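Local coordinates for glucose-binding protein (Thermus thermophilus HB27, PDB 2B3F), which binds glucose or galactose as a periplasmic binding protein and probably hands the sugar to a transport system, at residues R80-S85 with F280-G285; A159-G164 with G209-C214; V351-F356 with V387-L392; L181-W186 with S339-G344. All blocks are in the same frame, centred on the assembly; numbering follows the deposited sequence.

Contact 1 (R80-S85 with F280-G285); sequences RMEDLS and FGLPKG
M81 and P283 form a single beta bridge, where the loop ahead of helix 85-91 crosses the chain leaving strand 272-280. Two backbone hydrogen bonds make it: E82 N donates to L282 O at 2.8 Å, almost straight at 170°, and K284 N to R80 O at 2.9 Å. G281, just before, lies about 11 Å from the side chain of D278, which binds galactose. K284 runs along the other backbone. Its CB and CG both pass R80 O, CD runs by the carbonyl carbon of R80, and CE comes 3.3 Å from M81 O. At the tip, NZ reaches a water that also donates to M81 O, though the bond from NZ is weak, as is its bond to N79 O. Beyond CG the chain is extended, which carries the ammonium past M81 O to that water. E82 lays its carboxylate against a methyl of L282, with CD 3.6 Å from L282 CD2, while OE2 makes a salt bridge with R289 of helix 289-299. M81 is bent at chi2 and chi3 (-56° and -80°), which turns CE back to 3.8 Å from L282 N. L84 CD2 packs on L282 CB at 3.9 Å. The join thus rests on two backbone hydrogen bonds and bridging waters, with buried M81, L84 and L282 inside and charged K284 and E82 at the more exposed margin.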
loop_
_atom_site.group_PDB
_atom_site.type_symbol
_atom_site.label_atom_id
_atom_site.label_comp_id
_atom_site.label_asym_id
_atom_site.label_seq_id
_atom_site.Cartn_x
_atom_site.Cartn_y
_atom_site.Cartn_z
ATOM N N ARG A 80 3.559 -22.100 8.211
ATOM C CA ARG A 80 2.091 -22.173 8.286
ATOM C C ARG A 80 1.378 -22.046 6.941
ATOM O O ARG A 80 0.149 -22.122 6.895
ATOM C CB ARG A 80 1.560 -21.090 9.243
ATOM C CG ARG A 80 1.958 -21.296 10.680
ATOM C CD ARG A 80 1.397 -22.594 11.323
ATOM N NE ARG A 80 1.658 -22.609 12.775
ATOM C CZ ARG A 80 0.787 -22.206 13.704
ATOM N NH1 ARG A 80 -0.412 -21.760 13.361
ATOM N NH2 ARG A 80 1.108 -22.236 14.996
ATOM N N MET A 81 2.142 -21.877 5.865
ATOM C CA MET A 81 1.593 -21.711 4.532
ATOM C C MET A 81 2.026 -22.865 3.622
ATOM O O MET A 81 3.129 -23.408 3.785
ATOM C CB MET A 81 2.103 -20.413 3.894
ATOM C CG MET A 81 1.825 -19.126 4.676
ATOM S SD MET A 81 0.086 -18.905 5.021
ATOM C CE MET A 81 -0.499 -18.272 3.470
ATOM N N GLU A 82 1.169 -23.197 2.655
ATOM C CA GLU A 82 1.514 -24.187 1.630
ATOM C C GLU A 82 2.321 -23.560 0.492
ATOM O O GLU A 82 2.085 -22.428 0.067
ATOM C CB GLU A 82 0.257 -24.831 1.039
ATOM C CG GLU A 82 -0.480 -25.731 1.979
ATOM C CD GLU A 82 -1.406 -26.699 1.260
ATOM O OE1 GLU A 82 -1.085 -27.071 0.102
ATOM O OE2 GLU A 82 -2.441 -27.070 1.863
ATOM N N ASP A 83 3.273 -24.335 -0.015
ATOM C CA ASP A 83 4.053 -23.980 -1.186
ATOM C C ASP A 83 3.163 -24.090 -2.412
ATOM O O ASP A 83 2.520 -25.125 -2.624
ATOM C CB ASP A 83 5.242 -24.952 -1.282
ATOM C CG ASP A 83 6.195 -24.643 -2.409
ATOM O OD1 ASP A 83 5.998 -23.704 -3.194
ATOM O OD2 ASP A 83 7.199 -25.395 -2.512
ATOM N N LEU A 84 3.115 -23.020 -3.203
ATOM C CA LEU A 84 2.245 -22.912 -4.365
ATOM C C LEU A 84 2.972 -23.144 -5.701
ATOM O O LEU A 84 2.399 -22.901 -6.753
ATOM C CB LEU A 84 1.588 -21.523 -4.404
ATOM C CG LEU A 84 0.834 -21.104 -3.135
ATOM C CD1 LEU A 84 0.254 -19.697 -3.315
ATOM C CD2 LEU A 84 -0.281 -22.086 -2.827
ATOM N N SER A 85 4.220 -23.609 -5.648
ATOM C CA SER A 85 5.026 -23.817 -6.862
ATOM C C SER A 85 4.295 -24.636 -7.940
ATOM O O SER A 85 4.276 -24.248 -9.113
ATOM C CB SER A 85 6.367 -24.468 -6.499
ATOM O OG SER A 85 7.127 -23.624 -5.629
ATOM N N PHE A 280 -2.885 -13.392 -2.119
ATOM C CA PHE A 280 -3.560 -14.409 -1.331
ATOM C C PHE A 280 -2.765 -15.703 -1.412
ATOM O O PHE A 280 -2.295 -16.051 -2.490
ATOM C CB PHE A 280 -4.969 -14.664 -1.858
ATOM C CG PHE A 280 -5.937 -13.548 -1.551
ATOM C CD1 PHE A 280 -6.662 -13.544 -0.361
ATOM C CD2 PHE A 280 -6.120 -12.517 -2.454
ATOM C CE1 PHE A 280 -7.556 -12.500 -0.075
ATOM C CE2 PHE A 280 -7.013 -11.480 -2.183
ATOM C CZ PHE A 280 -7.725 -11.481 -0.968
ATOM N N GLY A 281 -2.670 -16.405 -0.288
ATOM C CA GLY A 281 -2.055 -17.722 -0.260
ATOM C C GLY A 281 -2.968 -18.799 0.264
ATOM O O GLY A 281 -4.188 -18.626 0.356
ATOM N N LEU A 282 -2.352 -19.911 0.641
ATOM C CA LEU A 282 -3.066 -21.091 1.080
ATOM C C LEU A 282 -2.516 -21.543 2.426
ATOM O O LEU A 282 -1.499 -22.229 2.487
ATOM C CB LEU A 282 -2.928 -22.199 0.032
ATOM C CG LEU A 282 -3.732 -23.480 0.309
ATOM C CD1 LEU A 282 -5.216 -23.180 0.325
ATOM C CD2 LEU A 282 -3.441 -24.522 -0.752
ATOM N N PRO A 283 -3.173 -21.142 3.525
ATOM C CA PRO A 283 -2.734 -21.600 4.844
ATOM C C PRO A 283 -2.843 -23.110 4.984
ATOM O O PRO A 283 -3.841 -23.687 4.556
ATOM C CB PRO A 283 -3.727 -20.921 5.808
ATOM C CG PRO A 283 -4.355 -19.828 5.026
ATOM C CD PRO A 283 -4.332 -20.236 3.600
ATOM N N LYS A 284 -1.844 -23.729 5.606
ATOM C CA LYS A 284 -1.978 -25.119 6.056
ATOM C C LYS A 284 -3.148 -25.236 7.033
ATOM O O LYS A 284 -3.377 -24.355 7.873
ATOM C CB LYS A 284 -0.699 -25.600 6.738
ATOM C CG LYS A 284 0.515 -25.599 5.857
ATOM C CD LYS A 284 1.693 -26.211 6.591
ATOM C CE LYS A 284 2.967 -26.021 5.846
ATOM N NZ LYS A 284 4.066 -26.737 6.540
ATOM N N GLY A 285 -3.899 -26.328 6.916
ATOM C CA GLY A 285 -5.009 -26.565 7.810
ATOM C C GLY A 285 -6.292 -25.872 7.398
ATOM O O GLY A 285 -7.300 -25.975 8.100
HETATM O O HOH W 1 -1.978 -22.284 8.618
HETATM O O HOH W 2 5.498 -24.938 4.423
HETATM O O HOH W 3 0.511 -20.141 0.456
HETATM O O HOH W 4 -4.449 -25.959 3.234
HETATM O O HOH W 5 -2.626 -28.269 4.556
#

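Contact 2 (A159-G164 with G209-C214); sequences APLALG and GRVLDC
A short edge strand, 161-162, of the four-stranded mixed sheet is met here by the C-terminal end of helix 199-212. The polar link is a backbone one: L161 N donates to C214 O at 2.9 Å, reaching that oxygen from above its carbonyl plane, 40° out of it. The same oxygen sits 3.2 Å from P160 CD and takes a long CA-H contact from A159, so the turn into the strand wraps round one carbonyl. Three apolar pairs flank the bond. L161 CB rests 4.0 Å from C214 CB, and farther out L161 CD2 meets V211 CG1 at 3.6 Å, the two side chains crossing at a slant. With chi1 at 179°, L161 swings its CG away from its own N-H and sends CD2 toward V211. L163, two residues along on the same side, touches L212 CD1 with its CD2 at 3.7 Å. Around this patch C149 of helix 142-154 packs on P160 and C214, and L172 of helix 166-190 on L161 and L163. All the touching residues are buried, and the chemistry is that of a hydrocarbon interface in which one backbone bond pairs the buried N-H of L161 with the carbonyl of C214.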
loop_
_atom_site.group_PDB
_atom_site.type_symbol
_atom_site.label_atom_id
_atom_site.label_comp_id
_atom_site.label_asym_id
_atom_site.label_seq_id
_atom_site.Cartn_x
_atom_site.Cartn_y
_atom_site.Cartn_z
ATOM N N ALA A 159 -4.533 24.462 6.572
ATOM C CA ALA A 159 -3.896 23.145 6.580
ATOM C C ALA A 159 -3.910 22.648 5.146
ATOM O O ALA A 159 -4.815 21.895 4.761
ATOM C CB ALA A 159 -4.640 22.201 7.487
ATOM N N PRO A 160 -2.951 23.124 4.338
ATOM C CA PRO A 160 -2.904 22.722 2.928
ATOM C C PRO A 160 -2.657 21.225 2.684
ATOM O O PRO A 160 -2.990 20.732 1.602
ATOM C CB PRO A 160 -1.726 23.532 2.361
ATOM C CG PRO A 160 -1.489 24.627 3.340
ATOM C CD PRO A 160 -1.885 24.089 4.664
ATOM N N LEU A 161 -2.071 20.536 3.658
ATOM C CA LEU A 161 -1.858 19.080 3.553
ATOM C C LEU A 161 -2.900 18.327 4.363
ATOM O O LEU A 161 -3.068 18.578 5.558
ATOM C CB LEU A 161 -0.450 18.703 4.011
ATOM C CG LEU A 161 -0.130 17.196 3.970
ATOM C CD1 LEU A 161 -0.197 16.690 2.545
ATOM C CD2 LEU A 161 1.224 16.922 4.578
ATOM N N ALA A 162 -3.612 17.413 3.700
ATOM C CA ALA A 162 -4.537 16.501 4.353
ATOM C C ALA A 162 -3.743 15.316 4.883
ATOM O O ALA A 162 -2.836 14.820 4.199
ATOM C CB ALA A 162 -5.617 16.023 3.379
ATOM N N LEU A 163 -4.069 14.893 6.093
ATOM C CA LEU A 163 -3.400 13.781 6.752
ATOM C C LEU A 163 -4.364 13.106 7.734
ATOM O O LEU A 163 -5.271 13.765 8.261
ATOM C CB LEU A 163 -2.152 14.302 7.452
ATOM C CG LEU A 163 -1.155 13.330 8.060
ATOM C CD1 LEU A 163 -0.603 12.398 7.011
ATOM C CD2 LEU A 163 -0.061 14.139 8.709
ATOM N N GLY A 164 -4.198 11.798 7.947
ATOM C CA GLY A 164 -5.030 11.030 8.863
ATOM C C GLY A 164 -4.245 10.342 9.977
ATOM O O GLY A 164 -3.167 10.797 10.408
ATOM N N GLY A 209 9.199 16.590 9.268
ATOM C CA GLY A 209 8.652 17.519 10.281
ATOM C C GLY A 209 8.143 18.836 9.713
ATOM O O GLY A 209 7.113 19.364 10.146
ATOM N N ARG A 210 8.856 19.375 8.733
ATOM C CA ARG A 210 8.408 20.595 8.079
ATOM C C ARG A 210 7.102 20.342 7.344
ATOM O O ARG A 210 6.172 21.145 7.396
ATOM C CB ARG A 210 9.454 21.111 7.107
ATOM C CG ARG A 210 10.744 21.542 7.761
ATOM C CD ARG A 210 11.653 22.090 6.684
ATOM N NE ARG A 210 12.873 22.710 7.185
ATOM C CZ ARG A 210 12.966 23.985 7.566
ATOM N NH1 ARG A 210 11.920 24.813 7.513
ATOM N NH2 ARG A 210 14.128 24.440 7.995
ATOM N N VAL A 211 7.034 19.202 6.646
ATOM C CA VAL A 211 5.847 18.840 5.897
ATOM C C VAL A 211 4.657 18.652 6.860
ATOM O O VAL A 211 3.537 19.075 6.586
ATOM C CB VAL A 211 6.121 17.564 5.055
ATOM C CG1 VAL A 211 4.844 17.037 4.418
ATOM C CG2 VAL A 211 7.198 17.851 4.004
ATOM N N LEU A 212 4.922 18.038 8.002
ATOM C CA LEU A 212 3.894 17.797 9.024
ATOM C C LEU A 212 3.257 19.118 9.499
ATOM O O LEU A 212 2.067 19.172 9.830
ATOM C CB LEU A 212 4.541 17.083 10.220
ATOM C CG LEU A 212 3.888 15.909 10.917
ATOM C CD1 LEU A 212 3.295 14.890 9.938
ATOM C CD2 LEU A 212 4.906 15.275 11.863
ATOM N N ASP A 213 4.068 20.178 9.532
ATOM C CA ASP A 213 3.556 21.500 9.939
ATOM C C ASP A 213 2.577 22.109 8.932
ATOM O O ASP A 213 1.991 23.151 9.226
ATOM C CB ASP A 213 4.702 22.491 10.226
ATOM C CG ASP A 213 5.348 22.276 11.581
ATOM O OD1 ASP A 213 4.795 21.521 12.417
ATOM O OD2 ASP A 213 6.434 22.878 11.825
ATOM N N CYS A 214 2.375 21.469 7.773
ATOM C CA CYS A 214 1.354 21.887 6.801
ATOM C C CYS A 214 0.025 21.135 6.914
ATOM O O CYS A 214 -0.920 21.413 6.156
ATOM C CB CYS A 214 1.891 21.707 5.387
ATOM S SG CYS A 214 3.469 22.544 5.094
#

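Contact 3 (V351-F356 with V387-L392); sequences VAPESF and VGLGRL
L389 and P353 meet at a slant, the methyl CD1 of the leucine set against the proline ring at CD, 3.8 Å away. That one methyl is shared: it also comes to 4.3 Å from A352 CB and to the same distance from F356 CB, and it stands obliquely to the phenyl ring of F356. CG anti to the backbone N (chi1 -172°) carries CD1 of L389 to P353. Next to it V387 turns its branch onto S355, whose OG lies 3.5 Å from V387 CB while S355 CB faces V387 CG1; the valine's other methyl, CG2, approaches F356 CB. The contact joins the start of helix 354-370, where P353 is the N-cap residue, to the chain that leaves helix 373-387 and closes with a type II turn from G388 to R391. R391 N bonds to G388 O within the turn, and R391 NE reaches back to V387 O, just before it, at 3.3 Å, with the oxygen lying in the guanidinium plane. L392, the last modelled residue, brings CD1 to 4.1 Å from P353 CB. W190 of helix 166-190 packs on A352 and L389, and its ring meets that of F356 edge-to-face.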
loop_
_atom_site.group_PDB
_atom_site.type_symbol
_atom_site.label_atom_id
_atom_site.label_comp_id
_atom_site.label_asym_id
_atom_site.label_seq_id
_atom_site.Cartn_x
_atom_site.Cartn_y
_atom_site.Cartn_z
ATOM N N VAL A 351 9.250 -4.319 1.971
ATOM C CA VAL A 351 10.700 -4.234 2.259
ATOM C C VAL A 351 11.154 -4.651 3.658
ATOM O O VAL A 351 12.340 -4.982 3.851
ATOM C CB VAL A 351 11.257 -2.829 1.938
ATOM C CG1 VAL A 351 11.088 -2.512 0.461
ATOM C CG2 VAL A 351 10.583 -1.757 2.764
ATOM N N ALA A 352 10.233 -4.651 4.628
ATOM C CA ALA A 352 10.575 -4.957 6.012
ATOM C C ALA A 352 9.602 -5.948 6.616
ATOM O O ALA A 352 8.406 -5.913 6.342
ATOM C CB ALA A 352 10.565 -3.679 6.854
ATOM N N PRO A 353 10.103 -6.800 7.516
ATOM C CA PRO A 353 9.206 -7.738 8.168
ATOM C C PRO A 353 8.241 -7.059 9.122
ATOM O O PRO A 353 8.498 -5.935 9.550
ATOM C CB PRO A 353 10.158 -8.647 8.936
ATOM C CG PRO A 353 11.335 -7.812 9.195
ATOM C CD PRO A 353 11.482 -6.913 8.006
ATOM N N GLU A 354 7.152 -7.744 9.450
ATOM C CA GLU A 354 6.160 -7.216 10.392
ATOM C C GLU A 354 6.753 -6.831 11.757
ATOM O O GLU A 354 6.264 -5.906 12.407
ATOM C CB GLU A 354 5.001 -8.208 10.557
ATOM C CG GLU A 354 4.133 -8.297 9.279
ATOM C CD GLU A 354 2.785 -8.991 9.473
ATOM O OE1 GLU A 354 2.756 -10.034 10.169
ATOM O OE2 GLU A 354 1.755 -8.482 8.916
ATOM N N SER A 355 7.804 -7.532 12.177
ATOM C CA SER A 355 8.504 -7.228 13.436
ATOM C C SER A 355 8.942 -5.764 13.472
ATOM O O SER A 355 8.808 -5.085 14.493
ATOM C CB SER A 355 9.721 -8.136 13.585
ATOM O OG SER A 355 10.637 -7.977 12.526
ATOM N N PHE A 356 9.442 -5.277 12.337
ATOM C CA PHE A 356 9.829 -3.884 12.212
ATOM C C PHE A 356 8.612 -2.992 11.912
ATOM O O PHE A 356 8.426 -1.956 12.556
ATOM C CB PHE A 356 10.871 -3.727 11.102
ATOM C CG PHE A 356 11.386 -2.332 10.970
ATOM C CD1 PHE A 356 12.511 -1.917 11.660
ATOM C CD2 PHE A 356 10.714 -1.411 10.186
ATOM C CE1 PHE A 356 12.975 -0.625 11.534
ATOM C CE2 PHE A 356 11.167 -0.107 10.079
ATOM C CZ PHE A 356 12.293 0.285 10.777
ATOM N N VAL A 387 15.347 -6.425 15.938
ATOM C CA VAL A 387 14.710 -7.445 15.098
ATOM C C VAL A 387 15.684 -8.069 14.111
ATOM O O VAL A 387 15.333 -9.028 13.398
ATOM C CB VAL A 387 13.461 -6.915 14.358
ATOM C CG1 VAL A 387 12.498 -6.294 15.348
ATOM C CG2 VAL A 387 13.849 -5.934 13.227
ATOM N N GLY A 388 16.907 -7.552 14.072
ATOM C CA GLY A 388 17.921 -8.077 13.157
ATOM C C GLY A 388 17.601 -7.772 11.706
ATOM O O GLY A 388 17.736 -8.635 10.833
ATOM N N LEU A 389 17.187 -6.534 11.456
ATOM C CA LEU A 389 16.738 -6.102 10.126
ATOM C C LEU A 389 17.810 -6.432 9.101
ATOM O O LEU A 389 18.976 -6.099 9.301
ATOM C CB LEU A 389 16.434 -4.602 10.124
ATOM C CG LEU A 389 15.768 -4.028 8.876
ATOM C CD1 LEU A 389 14.332 -4.541 8.773
ATOM C CD2 LEU A 389 15.791 -2.525 8.886
ATOM N N GLY A 390 17.409 -7.127 8.036
ATOM C CA GLY A 390 18.335 -7.596 6.993
ATOM C C GLY A 390 18.657 -9.087 7.063
ATOM O O GLY A 390 19.244 -9.642 6.125
ATOM N N ARG A 391 18.282 -9.760 8.149
ATOM C CA ARG A 391 18.624 -11.179 8.318
ATOM C C ARG A 391 17.809 -12.147 7.436
ATOM O O ARG A 391 18.326 -13.189 7.016
ATOM C CB ARG A 391 18.542 -11.589 9.798
ATOM C CG ARG A 391 17.137 -11.678 10.382
ATOM C CD ARG A 391 17.210 -11.985 11.873
ATOM N NE ARG A 391 15.895 -12.106 12.503
ATOM C CZ ARG A 391 15.102 -13.179 12.417
ATOM N NH1 ARG A 391 15.468 -14.253 11.718
ATOM N NH2 ARG A 391 13.926 -13.180 13.035
ATOM N N LEU A 392 16.547 -11.831 7.165
ATOM C CA LEU A 392 15.738 -12.669 6.275
ATOM C C LEU A 392 16.144 -12.424 4.820
ATOM O O LEU A 392 15.802 -13.223 3.938
ATOM C CB LEU A 392 14.229 -12.400 6.448
ATOM C CG LEU A 392 13.639 -12.529 7.859
ATOM C CD1 LEU A 392 12.196 -12.000 7.911
ATOM C CD2 LEU A 392 13.704 -13.965 8.354
#

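Contact 4 (L181-W186 with S339-G344); sequences LGPDDW and SNRIVG
W186 has its CG anti to the backbone N (chi1 170°), which swings the indole out from the helix toward G344; R341 also holds CG anti to N but bends at chi2 (76°), bringing its guanidinium beside P183 and D184. The indole N-H then gives a hydrogen bond to G344 O, 2.9 Å from NE1, with the acceptor at the ring edge and the donor in the carbonyl plane. Behind it the ring meets V343 obliquely, CD1 lying 3.8 Å from V343 CB. P183 fills the middle: its CB touches V343 CG1 at 3.6 Å and sits over one face of the R341 guanidinium, above its centre. At the edge of that guanidinium comes D184, in a salt bridge at 2.8 Å between OD1 and NH2; NH1 adds a weak bond to the same oxygen. NH2 approaches OD1 on its anti side but well out of the carboxylate plane. Helix 181-186 is kinked at P183, part of the longer helix 166-190, and its axis crosses that of strand 341-344 at 57°. The strand runs parallel to strand 272-280, to which R341 and V343 are hydrogen-bonded, and M274 of that strand packs on W186, placing the helix against this edge of the sheet.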
loop_
_atom_site.group_PDB
_atom_site.type_symbol
_atom_site.label_atom_id
_atom_site.label_comp_id
_atom_site.label_asym_id
_atom_site.label_seq_id
_atom_site.Cartn_x
_atom_site.Cartn_y
_atom_site.Cartn_z
ATOM N N LEU A 181 16.390 10.356 0.198
ATOM C CA LEU A 181 17.452 9.372 0.039
ATOM C C LEU A 181 17.731 8.986 -1.394
ATOM O O LEU A 181 18.851 8.596 -1.721
ATOM C CB LEU A 181 17.110 8.103 0.827
ATOM C CG LEU A 181 17.062 8.255 2.346
ATOM C CD1 LEU A 181 16.553 6.972 2.975
ATOM C CD2 LEU A 181 18.455 8.622 2.884
ATOM N N GLY A 182 16.705 9.067 -2.230
ATOM C CA GLY A 182 16.719 8.435 -3.550
ATOM C C GLY A 182 16.515 6.929 -3.444
ATOM O O GLY A 182 16.628 6.345 -2.352
ATOM N N PRO A 183 16.238 6.264 -4.580
ATOM C CA PRO A 183 15.888 4.846 -4.536
ATOM C C PRO A 183 16.978 3.904 -4.013
ATOM O O PRO A 183 16.682 2.912 -3.326
ATOM C CB PRO A 183 15.521 4.524 -5.995
ATOM C CG PRO A 183 16.121 5.613 -6.802
ATOM C CD PRO A 183 16.187 6.820 -5.943
ATOM N N ASP A 184 18.238 4.200 -4.316
ATOM C CA ASP A 184 19.308 3.305 -3.904
ATOM C C ASP A 184 19.488 3.304 -2.397
ATOM O O ASP A 184 19.567 2.242 -1.791
ATOM C CB ASP A 184 20.619 3.682 -4.594
ATOM C CG ASP A 184 20.629 3.314 -6.073
ATOM O OD1 ASP A 184 20.035 2.286 -6.458
ATOM O OD2 ASP A 184 21.258 4.065 -6.848
ATOM N N ASP A 185 19.566 4.489 -1.792
ATOM C CA ASP A 185 19.739 4.568 -0.336
ATOM C C ASP A 185 18.457 4.187 0.412
ATOM O O ASP A 185 18.546 3.633 1.506
ATOM C CB ASP A 185 20.256 5.935 0.119
ATOM C CG ASP A 185 21.776 5.995 0.193
ATOM O OD1 ASP A 185 22.446 4.943 0.162
ATOM O OD2 ASP A 185 22.289 7.120 0.289
ATOM N N TRP A 186 17.289 4.444 -0.183
ATOM C CA TRP A 186 16.037 3.830 0.327
ATOM C C TRP A 186 16.213 2.316 0.450
ATOM O O TRP A 186 15.997 1.731 1.514
ATOM C CB TRP A 186 14.819 4.198 -0.534
ATOM C CG TRP A 186 13.590 3.410 -0.191
ATOM C CD1 TRP A 186 13.073 2.351 -0.880
ATOM C CD2 TRP A 186 12.725 3.618 0.931
ATOM N NE1 TRP A 186 11.957 1.870 -0.242
ATOM C CE2 TRP A 186 11.711 2.637 0.868
ATOM C CE3 TRP A 186 12.725 4.527 1.995
ATOM C CZ2 TRP A 186 10.690 2.541 1.826
ATOM C CZ3 TRP A 186 11.708 4.440 2.950
ATOM C CH2 TRP A 186 10.698 3.456 2.851
ATOM N N SER A 339 7.812 1.843 -16.976
ATOM C CA SER A 339 8.927 2.742 -17.307
ATOM C C SER A 339 9.804 3.163 -16.126
ATOM O O SER A 339 10.976 3.518 -16.298
ATOM C CB SER A 339 8.375 4.001 -17.959
ATOM O OG SER A 339 7.692 4.802 -17.007
ATOM N N ASN A 340 9.239 3.170 -14.921
ATOM C CA ASN A 340 9.938 3.751 -13.786
ATOM C C ASN A 340 10.892 2.786 -13.095
ATOM O O ASN A 340 10.814 1.565 -13.261
ATOM C CB ASN A 340 8.913 4.204 -12.728
ATOM C CG ASN A 340 8.133 5.450 -13.121
ATOM O OD1 ASN A 340 7.987 5.797 -14.304
ATOM N ND2 ASN A 340 7.603 6.129 -12.114
ATOM N N ARG A 341 11.789 3.342 -12.289
ATOM C CA ARG A 341 12.548 2.576 -11.329
ATOM C C ARG A 341 11.584 2.136 -10.229
ATOM O O ARG A 341 10.824 2.966 -9.728
ATOM C CB ARG A 341 13.630 3.468 -10.721
ATOM C CG ARG A 341 14.332 2.921 -9.510
ATOM C CD ARG A 341 15.340 1.858 -9.856
ATOM N NE ARG A 341 15.984 1.299 -8.666
ATOM C CZ ARG A 341 17.075 1.787 -8.062
ATOM N NH1 ARG A 341 17.707 2.863 -8.511
ATOM N NH2 ARG A 341 17.545 1.165 -6.978
ATOM N N ILE A 342 11.628 0.857 -9.871
ATOM C CA ILE A 342 10.715 0.288 -8.876
ATOM C C ILE A 342 11.435 0.108 -7.545
ATOM O O ILE A 342 12.544 -0.434 -7.482
ATOM C CB ILE A 342 10.152 -1.089 -9.329
ATOM C CG1 ILE A 342 9.538 -1.011 -10.728
ATOM C CG2 ILE A 342 9.136 -1.619 -8.327
ATOM C CD1 ILE A 342 8.544 0.058 -10.905
ATOM N N VAL A 343 10.804 0.581 -6.467
ATOM C CA VAL A 343 11.230 0.221 -5.108
ATOM C C VAL A 343 9.987 -0.215 -4.342
ATOM O O VAL A 343 8.865 -0.059 -4.843
ATOM C CB VAL A 343 11.911 1.407 -4.351
ATOM C CG1 VAL A 343 13.137 1.938 -5.131
ATOM C CG2 VAL A 343 10.920 2.536 -4.099
ATOM N N GLY A 344 10.202 -0.746 -3.142
ATOM C CA GLY A 344 9.103 -1.301 -2.350
ATOM C C GLY A 344 8.696 -0.383 -1.208
ATOM O O GLY A 344 9.517 0.364 -0.658
#

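Contact 2 is the wholly buried one; contact 1 is also largely buried but has charged side chains and water at its margin, while contacts 3 and 4 are partly exposed. Chemistry follows place: contact 1 relies on backbone bonds, contact 2 on apolar packing round one carbonyl, contact 3 on packing with no hydrogen bond across it, and contact 4 on a salt bridge and an indole bond. Helix 166-190 links several: it carries L181-W186, its L172 packs on contact 2, and its W190 on contact 3. Contacts 3 and 4 touch, V351 CG1 meeting G344 O at 3.5 Å. Contacts 1 and 2 lie on opposite sides of the chain's centre, their centres about 41 Å apart.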